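Local coordinates for iron transport multicopper oxidase FET3 (Saccharomyces cerevisiae, PDB 1ZPU), which oxidises ferrous to ferric iron with four copper ions, reducing dioxygen to water, for high-affinity iron uptake into yeast, and also oxidises cuprous copper, at residues Phe5-Gly10 and Tyr102-His107; Gly110-Gly115 and His464-Leu469; Tyr229-Gln234 and Thr391-Leu396. All blocks are in the same frame, centred on the assembly; numbering follows the deposited sequence.

Contact 1 (Phe5-Gly10 and Tyr102-His107); sequences FNWTTG and YWYHSH. With CU1 (copper (I) ion), chain B; CU1 (copper (I) ion), chain C; NAG (2-acetamido-2-deoxy-beta-D-glucopyranose), chain D.
Tyr-104 has its CG between the backbone N and the carbonyl carbon (chi1 70°), and Trp-7 sends its CG away from its own carbonyl carbon (chi1 -62°); these two turns bring the far ends of both rings together from opposite directions. The planes are only 26° apart, yet the rings are displaced sidelong so that little of one lies over the other, with the six-membered ring of Trp-7 and the Tyr-104 ring 5.3 Å between centroids. The touching is done by the outer rim of the indole: CZ3 of Trp-7 lies 3.9 Å from CE1 of Tyr-104, and CH2 of Trp-7 lies 3.8 Å from the phenol OH of Tyr-104. That hydroxyl is hydrogen-bonded to the backbone O of Pro-34, a residue the Trp-7 side chain also touches. A leucine in place of Tyr-104 would probably leave the Pro-34 carbonyl without this partner and the indole rim without its aromatic neighbour. Next along the chain, His-105 bonds a type 3 copper through NE2 at 2.1 Å, while its ND1 donates to the O of Ser-106, an almost straight bond in the imidazole plane. Packing of this kind, between strand 2-14 of one sheet and strand 100-105 of the other, belongs to the interior of the first cupredoxin-like beta sandwich, and the second strand runs on into the His-X-His copper motif.

Contact 2 (Gly110-Gly115 and His464-Leu469); sequences GQYEDG and HIEWHL. With CU1 (copper (I) ion), chain E; CU1 (copper (I) ion), chain B.
The His-Cys-His segment of multicopper oxidases, which joins the type 1 copper to the trinuclear cluster, runs on into helix 466-470, and here its end meets the loop that follows the His-X-His motif of the first domain. Tyr-112 meets both His-464 and Glu-466, the first with its hydroxyl end, the second along its CE2 side. The hydroxyl comes up at the edge of the His-464 imidazole, near the ring plane, with Tyr-112 OH 3.1 Å from His-464 ND1; neither ring covers the other's face, and their planes are 60° apart. The firm polar partner of that hydroxyl is the backbone O of Gly-196, in a loop of the second domain. On its other nitrogen, His-464 binds a type 3 copper, NE2 to metal 2.2 Å, so Tyr-112 is a second-shell neighbour of the cluster. Glu-466, bent at chi2 (-75°), folds its chain along the phenol, and Glu-466 OE2 stands 3.5 Å from Tyr-112 CE2 with the carboxylate turned 52° from the ring. Its other oxygen, OE1, faces the backbone of Gly-110 at CA. Ile-465, at the N-cap position of the helix, lays its CG2 over the centre of the His-468 imidazole, and His-468 ND1 holds the type 1 copper at 2.1 Å. Around this buried joint, helix 147-154 receives both Glu-113 and Trp-467 on Val-147, strand 22-27 is touched by Asp-114 through Ile-25, and Leu-469 packs back on strand 457-463.

Contact 3 (Tyr229-Gln234 and Thr391-Leu396); sequences YITVAQ and THPFHL. With CU1 (copper (I) ion), chain E; CU1 (copper (I) ion), chain F.
A type II beta turn from Thr-231 to Gln-234, just after strand 228-230, brings its backbone to strand 392-396, with the CA atoms of Thr-231 and Pro-393 6.3 Å apart. The strand carries the His-Pro-X-His sequence of the third cupredoxin-like domain, whereas the turn belongs to the second, so this is a buried domain interface beside the copper sites. Pro-393 is its centre. Thr-231 and the proline ring run alongside one another with opposite headings, putting Thr-231 OG1 3.2 Å from Pro-393 CB. With chi1 at 82°, OG1 of Thr-231 sits between its backbone N and carbonyl carbon, where it donates a hydrogen bond of 3.0 Å to the O of Val-232, approaching from above the carbonyl plane. Val-232 crosses the same ring at an angle, and its CG2 meets Pro-393 CG at 3.9 Å.

His-392, just before the proline, and His-395, two residues after it, serve different metals. His-392 points away from the turn and binds the type 1 copper through ND1, with its NE2 tied to Asp-388; His-395 uses the opposite nitrogen, NE2, for the type 2 copper, while its ND1 bonds to the backbone O of Asp-437. Cys-463, another type 1 ligand, also touches the proline. At the other end of the interface, the Tyr-229 hydroxyl, held by hydrogen bonds to Asp-257 and Ser-200, reaches the methyl of Thr-391 from the opposite direction, OH to CG2 4.0 Å.

In the fold
Contact 1 closes first along the chain, inside the first cupredoxin-like domain; contact 2 then joins that domain to the third, and contact 3, second domain to third, is nested within the long loop contact 2 closes. Their centres lie about 14 Å (contacts 1 and 2), 13 Å (2 and 3) and 21 Å (1 and 3) apart, with contact 2 bridging. Contacts 1 and 2 share one type 3 copper, bound by His-105 and His-464; contacts 2 and 3 share the type 1 copper, bound by His-468 and His-392. The probable hydrogen bond from His-464 N to Pro-393 O also links strand 392-396 to the His-Cys-His segment. In contacts 2 and 3, then, segments that join domains also carry copper ligands.

Contact 1 (Phe5-Gly10 and Tyr102-His107)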
loop_
_atom_site.group_PDB
_atom_site.type_symbol
_atom_site.label_atom_id
_atom_site.label_comp_id
_atom_site.label_asym_id
_atom_site.label_seq_id
_atom_site.Cartn_x
_atom_site.Cartn_y
_atom_site.Cartn_z
ATOM N N PHE A 5 6.398 -15.870 15.343
ATOM C CA PHE A 5 5.371 -16.557 14.572
ATOM C C PHE A 5 5.984 -17.563 13.615
ATOM O O PHE A 5 7.027 -17.313 13.020
ATOM C CB PHE A 5 4.553 -15.559 13.748
ATOM C CG PHE A 5 3.777 -14.587 14.575
ATOM C CD1 PHE A 5 4.336 -13.366 14.946
ATOM C CD2 PHE A 5 2.484 -14.884 14.992
ATOM C CE1 PHE A 5 3.611 -12.459 15.737
ATOM C CE2 PHE A 5 1.757 -13.982 15.771
ATOM C CZ PHE A 5 2.321 -12.771 16.145
ATOM N N ASN A 6 5.328 -18.702 13.462
ATOM C CA ASN A 6 5.697 -19.619 12.414
ATOM C C ASN A 6 4.556 -19.813 11.423
ATOM O O ASN A 6 3.591 -20.527 11.698
ATOM C CB ASN A 6 6.183 -20.948 12.959
ATOM C CG ASN A 6 6.468 -21.934 11.853
ATOM O OD1 ASN A 6 6.922 -21.557 10.761
ATOM N ND2 ASN A 6 6.142 -23.191 12.096
ATOM N N TRP A 7 4.677 -19.167 10.265
ATOM C CA TRP A 7 3.630 -19.195 9.247
ATOM C C TRP A 7 4.059 -19.826 7.945
ATOM O O TRP A 7 5.113 -19.500 7.400
ATOM C CB TRP A 7 3.158 -17.797 8.919
ATOM C CG TRP A 7 2.556 -17.060 10.030
ATOM C CD1 TRP A 7 2.026 -17.572 11.165
ATOM C CD2 TRP A 7 2.376 -15.651 10.095
ATOM N NE1 TRP A 7 1.546 -16.562 11.952
ATOM C CE2 TRP A 7 1.754 -15.369 11.315
ATOM C CE3 TRP A 7 2.692 -14.592 9.234
ATOM C CZ2 TRP A 7 1.435 -14.065 11.708
ATOM C CZ3 TRP A 7 2.379 -13.290 9.624
ATOM C CH2 TRP A 7 1.749 -13.043 10.846
ATOM N N THR A 8 3.202 -20.706 7.437
ATOM C CA THR A 8 3.432 -21.397 6.172
ATOM C C THR A 8 2.296 -21.121 5.188
ATOM O O THR A 8 1.115 -21.347 5.496
ATOM C CB THR A 8 3.562 -22.915 6.381
ATOM O OG1 THR A 8 4.635 -23.172 7.289
ATOM C CG2 THR A 8 3.816 -23.605 5.063
ATOM N N THR A 9 2.671 -20.626 4.010
ATOM C CA THR A 9 1.724 -20.365 2.935
ATOM C C THR A 9 1.183 -21.660 2.367
ATOM O O THR A 9 1.870 -22.692 2.356
ATOM C CB THR A 9 2.353 -19.598 1.762
ATOM O OG1 THR A 9 3.481 -20.326 1.275
ATOM C CG2 THR A 9 2.789 -18.205 2.174
ATOM N N GLY A 10 -0.057 -21.599 1.893
ATOM C CA GLY A 10 -0.699 -22.738 1.261
ATOM C C GLY A 10 -1.928 -22.336 0.489
ATOM O O GLY A 10 -2.323 -21.178 0.508
ATOM N N TYR A 102 -1.461 -0.491 11.156
ATOM C CA TYR A 102 -0.733 -0.906 9.957
ATOM C C TYR A 102 -1.272 -2.232 9.461
ATOM O O TYR A 102 -2.193 -2.789 10.040
ATOM C CB TYR A 102 0.781 -0.983 10.230
ATOM C CG TYR A 102 1.327 0.309 10.773
ATOM C CD1 TYR A 102 1.175 0.636 12.116
ATOM C CD2 TYR A 102 1.954 1.215 9.943
ATOM C CE1 TYR A 102 1.636 1.813 12.614
ATOM C CE2 TYR A 102 2.428 2.408 10.433
ATOM C CZ TYR A 102 2.259 2.704 11.770
ATOM O OH TYR A 102 2.722 3.892 12.274
ATOM N N TRP A 103 -0.708 -2.724 8.370
ATOM C CA TRP A 103 -1.015 -4.057 7.886
ATOM C C TRP A 103 0.177 -4.689 7.181
ATOM O O TRP A 103 1.168 -4.025 6.852
ATOM C CB TRP A 103 -2.245 -4.062 6.972
ATOM C CG TRP A 103 -2.147 -3.243 5.700
ATOM C CD1 TRP A 103 -1.913 -1.910 5.610
ATOM C CD2 TRP A 103 -2.354 -3.702 4.355
ATOM N NE1 TRP A 103 -1.918 -1.513 4.302
ATOM C CE2 TRP A 103 -2.190 -2.591 3.507
ATOM C CE3 TRP A 103 -2.649 -4.944 3.787
ATOM C CZ2 TRP A 103 -2.307 -2.679 2.121
ATOM C CZ3 TRP A 103 -2.772 -5.034 2.407
ATOM C CH2 TRP A 103 -2.601 -3.909 1.589
ATOM N N TYR A 104 0.079 -5.993 6.970
ATOM C CA TYR A 104 1.097 -6.705 6.253
ATOM C C TYR A 104 0.475 -7.416 5.065
ATOM O O TYR A 104 -0.658 -7.889 5.135
ATOM C CB TYR A 104 1.777 -7.693 7.190
ATOM C CG TYR A 104 0.936 -8.870 7.609
ATOM C CD1 TYR A 104 0.945 -10.045 6.869
ATOM C CD2 TYR A 104 0.160 -8.824 8.767
ATOM C CE1 TYR A 104 0.194 -11.137 7.257
ATOM C CE2 TYR A 104 -0.605 -9.919 9.167
ATOM C CZ TYR A 104 -0.581 -11.075 8.405
ATOM O OH TYR A 104 -1.316 -12.180 8.786
ATOM N N HIS A 105 1.211 -7.481 3.967
ATOM C CA HIS A 105 0.753 -8.187 2.781
ATOM C C HIS A 105 1.930 -8.762 2.022
ATOM O O HIS A 105 3.054 -8.278 2.158
ATOM C CB HIS A 105 -0.056 -7.258 1.859
ATOM C CG HIS A 105 0.679 -6.026 1.417
ATOM N ND1 HIS A 105 1.542 -6.015 0.340
ATOM C CD2 HIS A 105 0.656 -4.755 1.889
ATOM C CE1 HIS A 105 2.030 -4.795 0.182
ATOM N NE2 HIS A 105 1.507 -4.012 1.108
ATOM N N SER A 106 1.672 -9.796 1.232
ATOM C CA SER A 106 2.663 -10.310 0.302
ATOM C C SER A 106 3.040 -9.208 -0.662
ATOM O O SER A 106 2.191 -8.419 -1.065
ATOM C CB SER A 106 2.085 -11.491 -0.472
ATOM O OG SER A 106 2.902 -11.847 -1.570
ATOM N N HIS A 107 4.310 -9.135 -1.028
ATOM C CA HIS A 107 4.731 -8.157 -2.030
ATOM C C HIS A 107 5.166 -8.822 -3.347
ATOM O O HIS A 107 5.854 -8.198 -4.158
ATOM C CB HIS A 107 5.839 -7.253 -1.478
ATOM C CG HIS A 107 5.711 -5.823 -1.904
ATOM N ND1 HIS A 107 6.095 -5.380 -3.150
ATOM C CD2 HIS A 107 5.230 -4.738 -1.251
ATOM C CE1 HIS A 107 5.859 -4.084 -3.244
ATOM N NE2 HIS A 107 5.327 -3.671 -2.108
HETATM CU CU CU1 B . 1.316 -1.961 1.265
HETATM CU CU CU1 C . 5.351 -1.597 -1.852
HETATM C C1 NAG D . 7.272 -24.061 12.291
HETATM C C2 NAG D . 8.796 -24.227 12.399
HETATM C C3 NAG D . 9.375 -25.534 11.792
HETATM C C4 NAG D . 8.395 -26.714 11.784
HETATM C C5 NAG D . 7.003 -26.188 11.452
HETATM C C6 NAG D . 5.933 -27.271 11.326
HETATM C C7 NAG D . 10.679 -22.657 12.154
HETATM C C8 NAG D . 11.604 -22.277 11.024
HETATM N N2 NAG D . 9.453 -23.074 11.802
HETATM O O3 NAG D . 10.560 -25.905 12.475
HETATM O O4 NAG D . 8.777 -27.682 10.834
HETATM O O5 NAG D . 6.685 -25.313 12.508
HETATM O O6 NAG D . 4.999 -26.858 10.350
HETATM O O7 NAG D . 11.052 -22.571 13.332
#

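Contact 2 (Gly110-Gly115 and His464-Leu469)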
loop_
_atom_site.group_PDB
_atom_site.type_symbol
_atom_site.label_atom_id
_atom_site.label_comp_id
_atom_site.label_asym_id
_atom_site.label_seq_id
_atom_site.Cartn_x
_atom_site.Cartn_y
_atom_site.Cartn_z
ATOM N N GLY A 110 0.422 -10.885 -7.586
ATOM C CA GLY A 110 -0.861 -10.355 -7.142
ATOM C C GLY A 110 -1.243 -11.056 -5.866
ATOM O O GLY A 110 -2.317 -10.815 -5.292
ATOM N N GLN A 111 -0.347 -11.940 -5.446
ATOM C CA GLN A 111 -0.469 -12.725 -4.235
ATOM C C GLN A 111 -1.412 -12.140 -3.153
ATOM O O GLN A 111 -2.354 -12.809 -2.754
ATOM C CB GLN A 111 0.940 -12.965 -3.703
ATOM C CG GLN A 111 1.132 -14.207 -2.907
ATOM C CD GLN A 111 2.419 -14.919 -3.287
ATOM O OE1 GLN A 111 3.391 -14.930 -2.531
ATOM N NE2 GLN A 111 2.432 -15.503 -4.478
ATOM N N TYR A 112 -1.215 -10.914 -2.677
ATOM C CA TYR A 112 -2.081 -10.485 -1.555
ATOM C C TYR A 112 -3.590 -10.399 -1.846
ATOM O O TYR A 112 -4.395 -10.644 -0.951
ATOM C CB TYR A 112 -1.565 -9.278 -0.757
ATOM C CG TYR A 112 -1.961 -7.888 -1.211
ATOM C CD1 TYR A 112 -3.208 -7.331 -0.887
ATOM C CD2 TYR A 112 -1.052 -7.095 -1.902
ATOM C CE1 TYR A 112 -3.538 -6.029 -1.283
ATOM C CE2 TYR A 112 -1.361 -5.817 -2.298
ATOM C CZ TYR A 112 -2.591 -5.282 -1.990
ATOM O OH TYR A 112 -2.834 -3.996 -2.427
ATOM N N GLU A 113 -3.978 -10.069 -3.077
ATOM C CA GLU A 113 -5.390 -10.191 -3.466
ATOM C C GLU A 113 -5.930 -11.587 -3.246
ATOM O O GLU A 113 -7.098 -11.747 -2.970
ATOM C CB GLU A 113 -5.650 -9.789 -4.921
ATOM C CG GLU A 113 -6.029 -8.312 -5.086
ATOM C CD GLU A 113 -7.504 -7.997 -4.835
ATOM O OE1 GLU A 113 -8.130 -8.448 -3.842
ATOM O OE2 GLU A 113 -8.050 -7.250 -5.655
ATOM N N ASP A 114 -5.084 -12.597 -3.365
ATOM C CA ASP A 114 -5.531 -13.962 -3.184
ATOM C C ASP A 114 -5.512 -14.391 -1.718
ATOM O O ASP A 114 -5.564 -15.590 -1.417
ATOM C CB ASP A 114 -4.733 -14.913 -4.087
ATOM C CG ASP A 114 -5.100 -14.764 -5.581
ATOM O OD1 ASP A 114 -6.180 -14.200 -5.901
ATOM O OD2 ASP A 114 -4.311 -15.220 -6.443
ATOM N N GLY A 115 -5.430 -13.417 -0.808
ATOM C CA GLY A 115 -5.711 -13.666 0.610
ATOM C C GLY A 115 -4.587 -13.435 1.605
ATOM O O GLY A 115 -4.842 -13.386 2.819
ATOM N N HIS A 464 -0.157 1.556 -5.481
ATOM C CA HIS A 464 -0.546 0.392 -4.709
ATOM C C HIS A 464 -1.680 -0.417 -5.352
ATOM O O HIS A 464 -2.161 -1.382 -4.767
ATOM C CB HIS A 464 -0.901 0.792 -3.290
ATOM C CG HIS A 464 -0.525 -0.238 -2.281
ATOM N ND1 HIS A 464 -1.196 -1.436 -2.155
ATOM C CD2 HIS A 464 0.473 -0.266 -1.364
ATOM C CE1 HIS A 464 -0.631 -2.153 -1.197
ATOM N NE2 HIS A 464 0.381 -1.462 -0.697
ATOM N N ILE A 465 -2.101 -0.033 -6.551
ATOM C CA ILE A 465 -3.044 -0.837 -7.291
ATOM C C ILE A 465 -2.244 -1.951 -7.913
ATOM O O ILE A 465 -1.398 -1.716 -8.770
ATOM C CB ILE A 465 -3.751 -0.045 -8.398
ATOM C CG1 ILE A 465 -4.794 0.913 -7.798
ATOM C CG2 ILE A 465 -4.401 -1.016 -9.419
ATOM C CD1 ILE A 465 -5.330 1.942 -8.783
ATOM N N GLU A 466 -2.519 -3.170 -7.476
ATOM C CA GLU A 466 -1.716 -4.319 -7.836
ATOM C C GLU A 466 -1.498 -4.480 -9.336
ATOM O O GLU A 466 -0.399 -4.836 -9.782
ATOM C CB GLU A 466 -2.342 -5.559 -7.221
ATOM C CG GLU A 466 -1.896 -5.761 -5.773
ATOM C CD GLU A 466 -0.451 -6.287 -5.681
ATOM O OE1 GLU A 466 -0.232 -7.472 -6.064
ATOM O OE2 GLU A 466 0.447 -5.513 -5.235
ATOM N N TRP A 467 -2.545 -4.199 -10.109
ATOM C CA TRP A 467 -2.465 -4.270 -11.559
ATOM C C TRP A 467 -1.454 -3.271 -12.115
ATOM O O TRP A 467 -0.705 -3.592 -13.032
ATOM C CB TRP A 467 -3.842 -4.046 -12.172
ATOM C CG TRP A 467 -4.917 -4.887 -11.520
ATOM C CD1 TRP A 467 -6.001 -4.432 -10.820
ATOM C CD2 TRP A 467 -5.003 -6.327 -11.511
ATOM N NE1 TRP A 467 -6.759 -5.503 -10.387
ATOM C CE2 TRP A 467 -6.165 -6.671 -10.789
ATOM C CE3 TRP A 467 -4.209 -7.350 -12.046
ATOM C CZ2 TRP A 467 -6.558 -7.992 -10.585
ATOM C CZ3 TRP A 467 -4.589 -8.665 -11.843
ATOM C CH2 TRP A 467 -5.760 -8.976 -11.114
ATOM N N HIS A 468 -1.415 -2.073 -11.542
ATOM C CA HIS A 468 -0.530 -1.041 -12.033
ATOM C C HIS A 468 0.930 -1.301 -11.636
ATOM O O HIS A 468 1.867 -0.965 -12.386
ATOM C CB HIS A 468 -1.014 0.339 -11.593
ATOM C CG HIS A 468 -2.386 0.684 -12.093
ATOM N ND1 HIS A 468 -3.101 1.769 -11.624
ATOM C CD2 HIS A 468 -3.183 0.080 -13.005
ATOM C CE1 HIS A 468 -4.270 1.820 -12.231
ATOM N NE2 HIS A 468 -4.346 0.806 -13.070
ATOM N N LEU A 469 1.117 -1.901 -10.462
ATOM C CA LEU A 469 2.436 -2.331 -10.035
ATOM C C LEU A 469 2.949 -3.446 -10.953
ATOM O O LEU A 469 4.130 -3.482 -11.289
ATOM C CB LEU A 469 2.392 -2.790 -8.591
ATOM C CG LEU A 469 3.704 -3.195 -7.922
ATOM C CD1 LEU A 469 4.735 -2.043 -7.873
ATOM C CD2 LEU A 469 3.385 -3.750 -6.528
HETATM CU CU CU1 E . -2.285 3.215 -10.365
HETATM CU CU CU1 B . 1.316 -1.961 1.265
#

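Contact 3 (Tyr229-Gln234 and Thr391-Leu396)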
loop_
_atom_site.group_PDB
_atom_site.type_symbol
_atom_site.label_atom_id
_atom_site.label_comp_id
_atom_site.label_asym_id
_atom_site.label_seq_id
_atom_site.Cartn_x
_atom_site.Cartn_y
_atom_site.Cartn_z
ATOM N N TYR A 229 -13.489 8.503 1.926
ATOM C CA TYR A 229 -12.990 7.889 0.701
ATOM C C TYR A 229 -11.649 7.221 1.046
ATOM O O TYR A 229 -10.675 7.901 1.336
ATOM C CB TYR A 229 -12.833 8.940 -0.402
ATOM C CG TYR A 229 -12.360 8.408 -1.746
ATOM C CD1 TYR A 229 -13.260 7.882 -2.681
ATOM C CD2 TYR A 229 -11.008 8.427 -2.079
ATOM C CE1 TYR A 229 -12.821 7.380 -3.906
ATOM C CE2 TYR A 229 -10.560 7.934 -3.296
ATOM C CZ TYR A 229 -11.465 7.419 -4.207
ATOM O OH TYR A 229 -10.974 6.944 -5.407
ATOM N N ILE A 230 -11.607 5.898 1.045
ATOM C CA ILE A 230 -10.404 5.155 1.427
ATOM C C ILE A 230 -9.850 4.403 0.222
ATOM O O ILE A 230 -10.528 3.500 -0.310
ATOM C CB ILE A 230 -10.708 4.101 2.522
ATOM C CG1 ILE A 230 -11.624 4.710 3.591
ATOM C CG2 ILE A 230 -9.440 3.568 3.121
ATOM C CD1 ILE A 230 -11.910 3.789 4.755
ATOM N N THR A 231 -8.636 4.765 -0.207
ATOM C CA THR A 231 -7.963 4.054 -1.297
ATOM C C THR A 231 -7.367 2.786 -0.729
ATOM O O THR A 231 -7.316 2.613 0.481
ATOM C CB THR A 231 -6.802 4.877 -1.957
ATOM O OG1 THR A 231 -5.600 4.766 -1.174
ATOM C CG2 THR A 231 -7.165 6.349 -2.161
ATOM N N VAL A 232 -6.886 1.894 -1.592
ATOM C CA VAL A 232 -6.260 0.672 -1.081
ATOM C C VAL A 232 -5.021 1.068 -0.310
ATOM O O VAL A 232 -4.380 2.060 -0.650
ATOM C CB VAL A 232 -5.924 -0.334 -2.169
ATOM C CG1 VAL A 232 -7.178 -0.755 -2.869
ATOM C CG2 VAL A 232 -4.934 0.229 -3.146
ATOM N N ALA A 233 -4.731 0.325 0.754
ATOM C CA ALA A 233 -3.517 0.498 1.541
ATOM C C ALA A 233 -3.614 1.580 2.603
ATOM O O ALA A 233 -2.808 1.612 3.515
ATOM C CB ALA A 233 -2.306 0.747 0.635
ATOM N N GLN A 234 -4.579 2.483 2.495
ATOM C CA GLN A 234 -4.685 3.489 3.546
ATOM C C GLN A 234 -5.557 3.082 4.723
ATOM O O GLN A 234 -6.390 2.186 4.600
ATOM C CB GLN A 234 -4.957 4.921 3.040
ATOM C CG GLN A 234 -6.082 5.184 2.069
ATOM C CD GLN A 234 -5.963 6.594 1.418
ATOM O OE1 GLN A 234 -4.851 7.116 1.203
ATOM N NE2 GLN A 234 -7.119 7.211 1.115
ATOM N N THR A 391 -7.558 7.513 -11.083
ATOM C CA THR A 391 -7.048 7.798 -9.746
ATOM C C THR A 391 -6.023 6.746 -9.369
ATOM O O THR A 391 -6.242 5.570 -9.623
ATOM C CB THR A 391 -8.155 7.724 -8.704
ATOM O OG1 THR A 391 -9.092 8.781 -8.928
ATOM C CG2 THR A 391 -7.572 7.882 -7.311
ATOM N N HIS A 392 -4.912 7.155 -8.761
ATOM C CA HIS A 392 -3.912 6.208 -8.292
ATOM C C HIS A 392 -3.495 6.550 -6.878
ATOM O O HIS A 392 -3.181 7.713 -6.572
ATOM C CB HIS A 392 -2.674 6.248 -9.159
ATOM C CG HIS A 392 -2.955 6.147 -10.618
ATOM N ND1 HIS A 392 -2.778 4.982 -11.328
ATOM C CD2 HIS A 392 -3.400 7.065 -11.504
ATOM C CE1 HIS A 392 -3.099 5.187 -12.591
ATOM N NE2 HIS A 392 -3.476 6.445 -12.725
ATOM N N PRO A 393 -3.475 5.543 -5.999
ATOM C CA PRO A 393 -2.930 5.742 -4.676
ATOM C C PRO A 393 -1.441 5.348 -4.642
ATOM O O PRO A 393 -1.101 4.175 -4.708
ATOM C CB PRO A 393 -3.781 4.807 -3.830
ATOM C CG PRO A 393 -4.215 3.719 -4.776
ATOM C CD PRO A 393 -3.957 4.168 -6.183
ATOM N N PHE A 394 -0.562 6.329 -4.567
ATOM C CA PHE A 394 0.852 6.049 -4.486
ATOM C C PHE A 394 1.286 5.938 -3.050
ATOM O O PHE A 394 0.802 6.664 -2.181
ATOM C CB PHE A 394 1.674 7.099 -5.228
ATOM C CG PHE A 394 1.506 7.035 -6.710
ATOM C CD1 PHE A 394 0.556 7.818 -7.348
ATOM C CD2 PHE A 394 2.266 6.152 -7.468
ATOM C CE1 PHE A 394 0.379 7.733 -8.721
ATOM C CE2 PHE A 394 2.090 6.075 -8.853
ATOM C CZ PHE A 394 1.148 6.877 -9.473
ATOM N N HIS A 395 2.201 5.005 -2.813
ATOM C CA HIS A 395 2.662 4.718 -1.487
ATOM C C HIS A 395 4.189 4.741 -1.456
ATOM O O HIS A 395 4.851 4.344 -2.435
ATOM C CB HIS A 395 2.082 3.389 -1.010
ATOM C CG HIS A 395 2.830 2.780 0.134
ATOM N ND1 HIS A 395 2.894 3.367 1.380
ATOM C CD2 HIS A 395 3.578 1.655 0.207
ATOM C CE1 HIS A 395 3.636 2.622 2.172
ATOM N NE2 HIS A 395 4.062 1.577 1.486
ATOM N N LEU A 396 4.732 5.229 -0.334
ATOM C CA LEU A 396 6.165 5.371 -0.152
ATOM C C LEU A 396 6.647 4.555 1.027
ATOM O O LEU A 396 6.200 4.769 2.153
ATOM C CB LEU A 396 6.531 6.841 0.054
ATOM C CG LEU A 396 7.994 7.216 0.351
ATOM C CD1 LEU A 396 8.942 6.949 -0.834
ATOM C CD2 LEU A 396 8.069 8.681 0.793
HETATM CU CU CU1 E . -2.285 3.215 -10.365
HETATM CU CU CU1 F . 4.750 -0.107 2.432
#